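Conserved protein with 2 CBS domains (Pyrobaculum aerophilum, PDB 2RIF) probably senses adenine nucleotides through a pair of CBS domains, which bind AMP at two sites in each chain. Local coordinates at residues L38-A43 and V51-E56; I81-T86 and R102-V107. One frame throughout, in Å; residues are numbered along the deposited sequence.

Interaction 1: residues L38-A43 and V51-E56; sequences LAVLTA and VAVVSE. With AMP (adenosine monophosphate), chain H; AMP (adenosine monophosphate), chain G.
Leu41 reaches across to Val54 on one face of this hairpin, and Leu38 to Val53 on the other. The segments run antiparallel, with 156° between their directions. On the first face CD1 of Leu41 meets CG2 of Val54 at 3.4 Å, the two side chains crossing at a slant. Leu41 places CG beside its own backbone N (chi1 -61°), which sends CD1 along the strand pair to Val54. On the second face both methyls of Leu38 lie against Val53, CD1 standing 4.0 Å from CB of Val53. The same CD1 also comes 3.7 Å from N7 of the chain H AMP, while CG2 of Val53 is 3.5 Å from N3 of that adenine. Ser55 OG also approaches a phosphate oxygen of this nucleotide, at a separation too short to be trusted. The backbone ladder includes Val54 N to Ala39 O at 2.8 Å, nearly linear at the hydrogen (169°). Next to the connecting loop, Val51 and Ala52 both face Leu41, a classic beta bulge, and Leu41 O accepts from Val51 N (2.8 Å) and Ala52 N (3.1 Å). Helix 24-34 packs on the face of Ala39 and Val54; strands 103-107 and 113-118 of the other CBS repeat meet the face of Leu38, Val40 and Val53, and strand 17-19 runs parallel to 38-42 along its far edge.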
ATOM      1  N   LEU A  38      -0.980  -2.459  -7.512  1.00 48.66           N
ATOM      2  CA  LEU A  38      -0.070  -2.121  -8.603  1.00 50.65           C
ATOM      3  C   LEU A  38      -0.533  -2.748  -9.914  1.00 50.46           C
ATOM      4  O   LEU A  38      -1.162  -3.806  -9.917  1.00 51.30           O
ATOM      5  CB  LEU A  38       1.337  -2.624  -8.272  1.00 51.73           C
ATOM      6  CG  LEU A  38       2.504  -2.144  -9.141  1.00 52.00           C
ATOM      7  CD1 LEU A  38       3.101  -0.858  -8.577  1.00 51.32           C
ATOM      8  CD2 LEU A  38       3.570  -3.224  -9.239  1.00 52.23           C
ATOM      9  N   ALA A  39      -0.228  -2.072 -11.020  1.00 50.71           N
ATOM     10  CA  ALA A  39      -0.489  -2.590 -12.361  1.00 50.48           C
ATOM     11  C   ALA A  39       0.765  -2.424 -13.207  1.00 49.83           C
ATOM     12  O   ALA A  39       1.378  -1.357 -13.211  1.00 49.99           O
ATOM     13  CB  ALA A  39      -1.654  -1.853 -12.996  1.00 51.27           C
ATOM     14  N   VAL A  40       1.147  -3.482 -13.916  1.00 50.16           N
ATOM     15  CA  VAL A  40       2.326  -3.454 -14.777  1.00 49.30           C
ATOM     16  C   VAL A  40       1.935  -2.972 -16.169  1.00 49.37           C
ATOM     17  O   VAL A  40       1.008  -3.503 -16.772  1.00 51.61           O
ATOM     18  CB  VAL A  40       2.964  -4.854 -14.906  1.00 48.91           C
ATOM     19  CG1 VAL A  40       4.234  -4.786 -15.740  1.00 48.37           C
ATOM     20  CG2 VAL A  40       3.260  -5.440 -13.529  1.00 48.44           C
ATOM     21  N   LEU A  41       2.629  -1.958 -16.673  1.00 50.08           N
ATOM     22  CA  LEU A  41       2.405  -1.491 -18.036  1.00 50.73           C
ATOM     23  C   LEU A  41       3.381  -2.203 -18.966  1.00 52.26           C
ATOM     24  O   LEU A  41       4.594  -2.160 -18.752  1.00 53.15           O
ATOM     25  CB  LEU A  41       2.568   0.026 -18.131  1.00 49.29           C
ATOM     26  CG  LEU A  41       1.600   0.845 -17.273  1.00 48.43           C
ATOM     27  CD1 LEU A  41       1.856   2.332 -17.467  1.00 46.78           C
ATOM     28  CD2 LEU A  41       0.144   0.507 -17.581  1.00 46.39           C
ATOM     29  N   THR A  42       2.843  -2.868 -19.987  1.00 53.32           N
ATOM     30  CA  THR A  42       3.645  -3.661 -20.911  1.00 53.99           C
ATOM     31  C   THR A  42       3.845  -2.938 -22.239  1.00 55.59           C
ATOM     32  O   THR A  42       3.098  -2.017 -22.577  1.00 53.88           O
ATOM     33  CB  THR A  42       2.995  -5.030 -21.172  1.00 54.40           C
ATOM     34  OG1 THR A  42       1.717  -4.854 -21.799  1.00 53.28           O
ATOM     35  CG2 THR A  42       2.818  -5.789 -19.864  1.00 54.90           C
ATOM     36  N   ALA A  43       4.854  -3.374 -22.989  1.00 57.56           N
ATOM     37  CA  ALA A  43       5.213  -2.740 -24.258  1.00 59.70           C
ATOM     38  C   ALA A  43       4.099  -2.845 -25.300  1.00 61.47           C
ATOM     39  O   ALA A  43       3.199  -3.680 -25.189  1.00 60.41           O
ATOM     40  CB  ALA A  43       6.503  -3.341 -24.801  1.00 59.30           C
ATOM     41  N   VAL A  51       7.367  -2.459 -19.252  1.00 56.06           N
ATOM     42  CA  VAL A  51       8.046  -1.183 -19.495  1.00 55.73           C
ATOM     43  C   VAL A  51       7.864  -0.184 -18.350  1.00 55.01           C
ATOM     44  O   VAL A  51       8.627   0.779 -18.240  1.00 54.18           O
ATOM     45  CB  VAL A  51       7.568  -0.528 -20.810  1.00 56.07           C
ATOM     46  CG1 VAL A  51       7.950  -1.395 -21.999  1.00 56.75           C
ATOM     47  CG2 VAL A  51       6.066  -0.269 -20.780  1.00 55.45           C
ATOM     48  N   ALA A  52       6.854  -0.407 -17.509  1.00 52.51           N
ATOM     49  CA  ALA A  52       6.584   0.479 -16.382  1.00 51.36           C
ATOM     50  C   ALA A  52       5.619  -0.153 -15.387  1.00 51.14           C
ATOM     51  O   ALA A  52       5.078  -1.234 -15.631  1.00 50.51           O
ATOM     52  CB  ALA A  52       6.020   1.802 -16.876  1.00 51.13           C
ATOM     53  N   VAL A  53       5.421   0.528 -14.261  1.00 48.39           N
ATOM     54  CA  VAL A  53       4.430   0.126 -13.270  1.00 47.57           C
ATOM     55  C   VAL A  53       3.659   1.349 -12.792  1.00 48.32           C
ATOM     56  O   VAL A  53       4.207   2.456 -12.727  1.00 47.93           O
ATOM     57  CB  VAL A  53       5.070  -0.573 -12.049  1.00 49.14           C
ATOM     58  CG1 VAL A  53       5.724  -1.877 -12.465  1.00 49.23           C
ATOM     59  CG2 VAL A  53       6.071   0.349 -11.355  1.00 49.35           C
ATOM     60  N   VAL A  54       2.384   1.142 -12.478  1.00 45.46           N
ATOM     61  CA  VAL A  54       1.539   2.191 -11.932  1.00 45.99           C
ATOM     62  C   VAL A  54       0.861   1.666 -10.677  1.00 47.75           C
ATOM     63  O   VAL A  54       0.168   0.643 -10.720  1.00 46.65           O
ATOM     64  CB  VAL A  54       0.453   2.636 -12.931  1.00 45.61           C
ATOM     65  CG1 VAL A  54      -0.423   3.728 -12.316  1.00 43.86           C
ATOM     66  CG2 VAL A  54       1.086   3.130 -14.222  1.00 46.34           C
ATOM     67  N   SER A  55       1.071   2.364  -9.564  1.00 47.03           N
ATOM     68  CA  SER A  55       0.410   2.030  -8.306  1.00 47.98           C
ATOM     69  C   SER A  55      -0.772   2.954  -8.057  1.00 47.31           C
ATOM     70  O   SER A  55      -0.873   4.031  -8.644  1.00 49.03           O
ATOM     71  CB  SER A  55       1.389   2.148  -7.134  1.00 49.07           C
ATOM     72  OG  SER A  55       0.706   2.106  -5.891  1.00 47.79           O
ATOM     73  N   GLU A  56      -1.658   2.518  -7.172  1.00 46.05           N
ATOM     74  CA  GLU A  56      -2.745   3.359  -6.669  1.00 46.99           C
ATOM     75  C   GLU A  56      -2.217   4.630  -5.986  1.00 46.63           C
ATOM     76  O   GLU A  56      -2.918   5.640  -5.915  1.00 46.61           O
ATOM     77  CB  GLU A  56      -3.591   2.560  -5.682  1.00 49.17           C
ATOM     78  CG  GLU A  56      -2.817   2.108  -4.448  1.00 51.17           C
ATOM     79  CD  GLU A  56      -3.532   1.035  -3.680  1.00 50.93           C
ATOM     80  OE1 GLU A  56      -2.856   0.304  -2.934  1.00 50.01           O
ATOM     81  OE2 GLU A  56      -4.763   0.918  -3.830  1.00 54.06           O
TER
HETATM   82  P   AMP H 301       3.360   0.970  -3.633  1.00 38.77           P
HETATM   83  O1P AMP H 301       3.588   1.515  -2.248  1.00 38.46           O
HETATM   84  O2P AMP H 301       4.084  -0.325  -3.904  1.00 38.70           O
HETATM   85  O3P AMP H 301       1.917   0.957  -4.069  1.00 40.85           O
HETATM   86  O5' AMP H 301       4.048   2.061  -4.603  1.00 39.32           O
HETATM   87  C5' AMP H 301       4.527   3.324  -4.124  1.00 38.63           C
HETATM   88  C4' AMP H 301       5.365   4.020  -5.188  1.00 37.36           C
HETATM   89  O4' AMP H 301       6.439   3.164  -5.588  1.00 38.71           O
HETATM   90  C3' AMP H 301       4.562   4.326  -6.438  1.00 36.90           C
HETATM   91  O3' AMP H 301       4.939   5.602  -6.965  1.00 38.20           O
HETATM   92  C2' AMP H 301       4.908   3.204  -7.392  1.00 35.93           C
HETATM   93  O2' AMP H 301       4.831   3.605  -8.762  1.00 36.30           O
HETATM   94  C1' AMP H 301       6.319   2.816  -6.971  1.00 37.40           C
HETATM   95  N9  AMP H 301       6.562   1.367  -7.157  1.00 36.76           N
HETATM   96  C8  AMP H 301       5.942   0.361  -6.512  1.00 38.71           C
HETATM   97  N7  AMP H 301       6.402  -0.847  -6.917  1.00 38.25           N
HETATM   98  C5  AMP H 301       7.344  -0.615  -7.844  1.00 36.65           C
HETATM   99  C6  AMP H 301       8.234  -1.441  -8.680  1.00 34.76           C
HETATM  100  N6  AMP H 301       8.199  -2.789  -8.600  1.00 34.15           N
HETATM  101  N1  AMP H 301       9.070  -0.797  -9.525  1.00 36.59           N
HETATM  102  C2  AMP H 301       9.109   0.548  -9.615  1.00 34.00           C
HETATM  103  N3  AMP H 301       8.331   1.354  -8.880  1.00 35.80           N
HETATM  104  C4  AMP H 301       7.445   0.844  -7.997  1.00 36.76           C
HETATM  105  P   AMP G 201      -1.824  -5.944  -3.237  1.00 58.46           P
HETATM  106  O1P AMP G 201      -3.011  -5.211  -2.681  1.00 57.97           O
HETATM  107  O2P AMP G 201      -1.580  -5.665  -4.699  1.00 59.43           O
HETATM  108  O3P AMP G 201      -0.588  -5.902  -2.376  1.00 58.03           O
HETATM  109  O5' AMP G 201      -2.296  -7.477  -3.112  1.00 60.09           O
HETATM  110  C5' AMP G 201      -2.749  -8.257  -4.214  1.00 61.68           C
HETATM  111  C4' AMP G 201      -2.094  -9.633  -4.165  1.00 62.45           C
HETATM  112  O4' AMP G 201      -2.017 -10.152  -5.494  1.00 63.05           O
HETATM  113  C3' AMP G 201      -0.678  -9.615  -3.597  1.00 63.05           C
HETATM  114  O3' AMP G 201      -0.617 -10.369  -2.381  1.00 64.33           O
HETATM  115  C2' AMP G 201       0.203 -10.202  -4.683  1.00 63.63           C
HETATM  116  O2' AMP G 201       0.597 -11.543  -4.387  1.00 64.23           O
HETATM  117  C1' AMP G 201      -0.660 -10.212  -5.931  1.00 63.54           C
HETATM  118  N9  AMP G 201      -0.396  -9.054  -6.821  1.00 63.27           N
HETATM  119  C8  AMP G 201      -0.137  -7.778  -6.471  1.00 62.80           C
HETATM  120  N7  AMP G 201       0.039  -7.001  -7.575  1.00 62.37           N
HETATM  121  C5  AMP G 201      -0.114  -7.791  -8.653  1.00 62.33           C
HETATM  122  C6  AMP G 201      -0.065  -7.639 -10.126  1.00 61.89           C
HETATM  123  N6  AMP G 201       0.198  -6.439 -10.689  1.00 61.88           N
HETATM  124  N1  AMP G 201      -0.282  -8.742 -10.883  1.00 61.88           N
HETATM  125  C2  AMP G 201      -0.542  -9.950 -10.339  1.00 61.47           C
HETATM  126  N3  AMP G 201      -0.601 -10.153  -9.016  1.00 62.24           N
HETATM  127  C4  AMP G 201      -0.402  -9.139  -8.144  1.00 62.59           C

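Interaction 2: residues I81-T86 and R102-V107; sequences ITVLDT and RHVVVV. With AMP (adenosine monophosphate), chain H; AMP (adenosine monophosphate), chain G.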
ATOM      1  N   ILE A  81      11.101  -2.012 -11.038  1.00 51.09           N
ATOM      2  CA  ILE A  81      12.115  -2.604 -10.171  1.00 51.12           C
ATOM      3  C   ILE A  81      11.815  -4.096 -10.121  1.00 52.13           C
ATOM      4  O   ILE A  81      10.778  -4.504  -9.603  1.00 53.39           O
ATOM      5  CB  ILE A  81      12.078  -2.009  -8.752  1.00 50.32           C
ATOM      6  CG1 ILE A  81      12.382  -0.510  -8.805  1.00 50.65           C
ATOM      7  CG2 ILE A  81      13.083  -2.715  -7.848  1.00 48.21           C
ATOM      8  CD1 ILE A  81      12.290   0.193  -7.457  1.00 50.58           C
ATOM      9  N   THR A  82      12.720  -4.908 -10.658  1.00 53.54           N
ATOM     10  CA  THR A  82      12.432  -6.320 -10.883  1.00 53.98           C
ATOM     11  C   THR A  82      13.266  -7.279 -10.038  1.00 54.53           C
ATOM     12  O   THR A  82      14.296  -6.905  -9.476  1.00 53.33           O
ATOM     13  CB  THR A  82      12.655  -6.685 -12.369  1.00 54.08           C
ATOM     14  OG1 THR A  82      14.056  -6.674 -12.664  1.00 54.40           O
ATOM     15  CG2 THR A  82      11.935  -5.698 -13.287  1.00 52.23           C
ATOM     16  N   VAL A  83      12.785  -8.517  -9.953  1.00 55.04           N
ATOM     17  CA  VAL A  83      13.534  -9.632  -9.374  1.00 56.33           C
ATOM     18  C   VAL A  83      13.323 -10.850 -10.269  1.00 56.22           C
ATOM     19  O   VAL A  83      12.281 -10.972 -10.915  1.00 54.82           O
ATOM     20  CB  VAL A  83      13.077  -9.968  -7.939  1.00 56.74           C
ATOM     21  CG1 VAL A  83      13.364  -8.803  -7.004  1.00 57.32           C
ATOM     22  CG2 VAL A  83      11.597 -10.337  -7.910  1.00 56.26           C
ATOM     23  N   LEU A  84      14.307 -11.743 -10.320  1.00 57.56           N
ATOM     24  CA  LEU A  84      14.179 -12.949 -11.133  1.00 59.03           C
ATOM     25  C   LEU A  84      13.219 -13.932 -10.470  1.00 59.97           C
ATOM     26  O   LEU A  84      13.064 -13.932  -9.248  1.00 60.44           O
ATOM     27  CB  LEU A  84      15.540 -13.616 -11.356  1.00 59.60           C
ATOM     28  CG  LEU A  84      16.552 -12.835 -12.200  1.00 59.84           C
ATOM     29  CD1 LEU A  84      17.939 -13.447 -12.066  1.00 59.85           C
ATOM     30  CD2 LEU A  84      16.115 -12.787 -13.660  1.00 60.21           C
ATOM     31  N   ASP A  85      12.571 -14.758 -11.286  1.00 60.89           N
ATOM     32  CA  ASP A  85      11.696 -15.815 -10.779  1.00 61.73           C
ATOM     33  C   ASP A  85      12.492 -16.873 -10.003  1.00 62.49           C
ATOM     34  O   ASP A  85      11.956 -17.529  -9.106  1.00 62.19           O
ATOM     35  CB  ASP A  85      10.900 -16.467 -11.922  1.00 62.59           C
ATOM     36  CG  ASP A  85      11.791 -17.093 -12.992  1.00 63.19           C
ATOM     37  OD1 ASP A  85      11.326 -18.029 -13.675  1.00 63.77           O
ATOM     38  OD2 ASP A  85      12.950 -16.649 -13.154  1.00 62.53           O
ATOM     39  N   THR A  86      13.768 -17.026 -10.352  1.00 63.27           N
ATOM     40  CA  THR A  86      14.660 -17.973  -9.684  1.00 63.70           C
ATOM     41  C   THR A  86      15.338 -17.393  -8.438  1.00 64.31           C
ATOM     42  O   THR A  86      15.962 -18.135  -7.678  1.00 64.59           O
ATOM     43  CB  THR A  86      15.763 -18.462 -10.645  1.00 63.51           C
ATOM     44  OG1 THR A  86      16.543 -17.347 -11.094  1.00 63.52           O
ATOM     45  CG2 THR A  86      15.154 -19.173 -11.845  1.00 63.49           C
ATOM     46  N   ARG A 102       6.237  -1.363  -2.027  1.00 49.96           N
ATOM     47  CA  ARG A 102       5.513  -2.517  -1.498  1.00 49.78           C
ATOM     48  C   ARG A 102       5.229  -3.555  -2.583  1.00 50.53           C
ATOM     49  O   ARG A 102       4.400  -4.450  -2.392  1.00 51.17           O
ATOM     50  CB  ARG A 102       4.212  -2.054  -0.840  1.00 49.91           C
ATOM     51  CG  ARG A 102       4.431  -1.119   0.355  1.00 50.06           C
ATOM     52  CD  ARG A 102       3.129  -0.535   0.906  1.00 49.72           C
ATOM     53  NE  ARG A 102       2.447   0.302  -0.080  1.00 49.21           N
ATOM     54  CZ  ARG A 102       1.370   1.043   0.167  1.00 49.11           C
ATOM     55  NH1 ARG A 102       0.811   1.068   1.374  1.00 48.23           N
ATOM     56  NH2 ARG A 102       0.841   1.760  -0.817  1.00 50.05           N
ATOM     57  N   HIS A 103       5.918  -3.435  -3.717  1.00 50.18           N
ATOM     58  CA  HIS A 103       5.790  -4.393  -4.817  1.00 50.95           C
ATOM     59  C   HIS A 103       7.123  -4.594  -5.524  1.00 51.31           C
ATOM     60  O   HIS A 103       7.977  -3.705  -5.524  1.00 51.24           O
ATOM     61  CB  HIS A 103       4.766  -3.914  -5.854  1.00 49.76           C
ATOM     62  CG  HIS A 103       3.367  -3.815  -5.334  1.00 48.76           C
ATOM     63  ND1 HIS A 103       2.889  -2.690  -4.697  1.00 48.03           N
ATOM     64  CD2 HIS A 103       2.337  -4.693  -5.372  1.00 48.52           C
ATOM     65  CE1 HIS A 103       1.628  -2.883  -4.358  1.00 48.78           C
ATOM     66  NE2 HIS A 103       1.268  -4.091  -4.755  1.00 48.96           N
ATOM     67  N   VAL A 104       7.289  -5.770  -6.124  1.00 52.31           N
ATOM     68  CA  VAL A 104       8.421  -6.058  -7.005  1.00 52.61           C
ATOM     69  C   VAL A 104       7.926  -6.900  -8.181  1.00 53.20           C
ATOM     70  O   VAL A 104       7.182  -7.865  -7.994  1.00 54.12           O
ATOM     71  CB  VAL A 104       9.569  -6.798  -6.277  1.00 51.63           C
ATOM     72  CG1 VAL A 104      10.215  -5.896  -5.240  1.00 51.21           C
ATOM     73  CG2 VAL A 104       9.069  -8.081  -5.636  1.00 51.94           C
ATOM     74  N   VAL A 105       8.334  -6.520  -9.388  1.00 53.48           N
ATOM     75  CA  VAL A 105       7.907  -7.201 -10.606  1.00 52.91           C
ATOM     76  C   VAL A 105       8.786  -8.422 -10.854  1.00 53.83           C
ATOM     77  O   VAL A 105       9.984  -8.291 -11.093  1.00 55.41           O
ATOM     78  CB  VAL A 105       7.993  -6.269 -11.832  1.00 52.89           C
ATOM     79  CG1 VAL A 105       7.532  -6.997 -13.091  1.00 52.48           C
ATOM     80  CG2 VAL A 105       7.170  -5.007 -11.606  1.00 52.07           C
ATOM     81  N   VAL A 106       8.187  -9.607 -10.806  1.00 54.54           N
ATOM     82  CA  VAL A 106       8.929 -10.843 -11.028  1.00 55.17           C
ATOM     83  C   VAL A 106       9.009 -11.148 -12.524  1.00 56.49           C
ATOM     84  O   VAL A 106       7.981 -11.289 -13.187  1.00 57.58           O
ATOM     85  CB  VAL A 106       8.282 -12.035 -10.296  1.00 54.85           C
ATOM     86  CG1 VAL A 106       9.133 -13.286 -10.462  1.00 53.21           C
ATOM     87  CG2 VAL A 106       8.095 -11.712  -8.817  1.00 54.76           C
ATOM     88  N   VAL A 107      10.232 -11.234 -13.046  1.00 57.53           N
ATOM     89  CA  VAL A 107      10.464 -11.566 -14.453  1.00 58.74           C
ATOM     90  C   VAL A 107      11.357 -12.798 -14.573  1.00 60.81           C
ATOM     91  O   VAL A 107      11.933 -13.250 -13.582  1.00 60.86           O
ATOM     92  CB  VAL A 107      11.114 -10.389 -15.225  1.00 58.60           C
ATOM     93  CG1 VAL A 107      10.211  -9.163 -15.195  1.00 57.51           C
ATOM     94  CG2 VAL A 107      12.493 -10.061 -14.660  1.00 57.74           C
TER
HETATM   95  P   AMP H 301       3.360   0.970  -3.633  1.00 38.77           P
HETATM   96  O1P AMP H 301       3.588   1.515  -2.248  1.00 38.46           O
HETATM   97  O2P AMP H 301       4.084  -0.325  -3.904  1.00 38.70           O
HETATM   98  O3P AMP H 301       1.917   0.957  -4.069  1.00 40.85           O
HETATM   99  O5' AMP H 301       4.048   2.061  -4.603  1.00 39.32           O
HETATM  100  C5' AMP H 301       4.527   3.324  -4.124  1.00 38.63           C
HETATM  101  C4' AMP H 301       5.365   4.020  -5.188  1.00 37.36           C
HETATM  102  O4' AMP H 301       6.439   3.164  -5.588  1.00 38.71           O
HETATM  103  C3' AMP H 301       4.562   4.326  -6.438  1.00 36.90           C
HETATM  104  O3' AMP H 301       4.939   5.602  -6.965  1.00 38.20           O
HETATM  105  C2' AMP H 301       4.908   3.204  -7.392  1.00 35.93           C
HETATM  106  O2' AMP H 301       4.831   3.605  -8.762  1.00 36.30           O
HETATM  107  C1' AMP H 301       6.319   2.816  -6.971  1.00 37.40           C
HETATM  108  N9  AMP H 301       6.562   1.367  -7.157  1.00 36.76           N
HETATM  109  C8  AMP H 301       5.942   0.361  -6.512  1.00 38.71           C
HETATM  110  N7  AMP H 301       6.402  -0.847  -6.917  1.00 38.25           N
HETATM  111  C5  AMP H 301       7.344  -0.615  -7.844  1.00 36.65           C
HETATM  112  C6  AMP H 301       8.234  -1.441  -8.680  1.00 34.76           C
HETATM  113  N6  AMP H 301       8.199  -2.789  -8.600  1.00 34.15           N
HETATM  114  N1  AMP H 301       9.070  -0.797  -9.525  1.00 36.59           N
HETATM  115  C2  AMP H 301       9.109   0.548  -9.615  1.00 34.00           C
HETATM  116  N3  AMP H 301       8.331   1.354  -8.880  1.00 35.80           N
HETATM  117  C4  AMP H 301       7.445   0.844  -7.997  1.00 36.76           C
HETATM  118  P   AMP G 201      -1.824  -5.944  -3.237  1.00 58.46           P
HETATM  119  O1P AMP G 201      -3.011  -5.211  -2.681  1.00 57.97           O
HETATM  120  O2P AMP G 201      -1.580  -5.665  -4.699  1.00 59.43           O
HETATM  121  O3P AMP G 201      -0.588  -5.902  -2.376  1.00 58.03           O
HETATM  122  O5' AMP G 201      -2.296  -7.477  -3.112  1.00 60.09           O
HETATM  123  C5' AMP G 201      -2.749  -8.257  -4.214  1.00 61.68           C
HETATM  124  C4' AMP G 201      -2.094  -9.633  -4.165  1.00 62.45           C
HETATM  125  O4' AMP G 201      -2.017 -10.152  -5.494  1.00 63.05           O
HETATM  126  C3' AMP G 201      -0.678  -9.615  -3.597  1.00 63.05           C
HETATM  127  O3' AMP G 201      -0.617 -10.369  -2.381  1.00 64.33           O
HETATM  128  C2' AMP G 201       0.203 -10.202  -4.683  1.00 63.63           C
HETATM  129  O2' AMP G 201       0.597 -11.543  -4.387  1.00 64.23           O
HETATM  130  C1' AMP G 201      -0.660 -10.212  -5.931  1.00 63.54           C
HETATM  131  N9  AMP G 201      -0.396  -9.054  -6.821  1.00 63.27           N
HETATM  132  C8  AMP G 201      -0.137  -7.778  -6.471  1.00 62.80           C
HETATM  133  N7  AMP G 201       0.039  -7.001  -7.575  1.00 62.37           N
HETATM  134  C5  AMP G 201      -0.114  -7.791  -8.653  1.00 62.33           C
HETATM  135  C6  AMP G 201      -0.065  -7.639 -10.126  1.00 61.89           C
HETATM  136  N6  AMP G 201       0.198  -6.439 -10.689  1.00 61.88           N
HETATM  137  N1  AMP G 201      -0.282  -8.742 -10.883  1.00 61.88           N
HETATM  138  C2  AMP G 201      -0.542  -9.950 -10.339  1.00 61.47           C
HETATM  139  N3  AMP G 201      -0.601 -10.153  -9.016  1.00 62.24           N
HETATM  140  C4  AMP G 201      -0.402  -9.139  -8.144  1.00 62.59           C
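The carbonyl oxygen of Ile81 takes two donors, Val105 N at 3.2 Å, lying in the carbonyl plane, and N6 of the chain H AMP at 3.3 Å. It stands at the start of a beta-alpha-beta unit of the CBS fold, in which helix 89-99 links the parallel strands 82-84 and 103-107. Further along, the bonds alternate between the strands: Val83 N goes to Val105 O, Val107 N to Val83 O, and Asp85 N to Val107 O at 2.8 Å. The short strand axes are turned 39° from parallel. On one face of the sheet Val83 is the central side chain. With CG1 anti to the carbonyl carbon (chi1 -64°), its CG2 is left between the backbone N and the carbonyl carbon, where it meets CG2 of Val106 at 3.9 Å and CG2 of Val104; helix 89-99 packs over Val83 and Val104. Beyond the paired region, Arg102, just before strand 103-107, and His103, its first residue, reach the nucleotide sites. His103 ND1 donates to the phosphate oxygen O2P of the chain H AMP at 2.8 Å. Arg102 N holds the same oxygen, while Arg102 NE donates to O1P at 2.7 Å. Glu56 of the second subunit forms a salt bridge with the same guanidinium, which probably helps to fix its position. Both ring nitrogens of His103 are used, for NE2 points almost straight (169°) at O2P of the chain G AMP, in the plane of the ring and 3.3 Å away.

How the interactions relate
Interactions 1 and 2 belong to successive CBS repeats, and their centres lie 13 Å apart. They touch directly where Val53 CG1 meets Val105 CG2 at 3.6 Å and where Leu38 CD2 meets His103 CB at 3.7 Å. The chain H AMP is shared between them: Leu38 and Val53 of interaction 1 lie on one face of its adenine, while Ile81 of interaction 2 lies over the N1-C2 rim from the opposite side, with CG1 of Ile81 3.5 Å from C2, and reads the base edge through Ile81 N to N1 at 2.8 Å. The chain G AMP also bridges the two, its N6 bonding weakly to Leu38 O, while His103 of interaction 2 stands between the two phosphates.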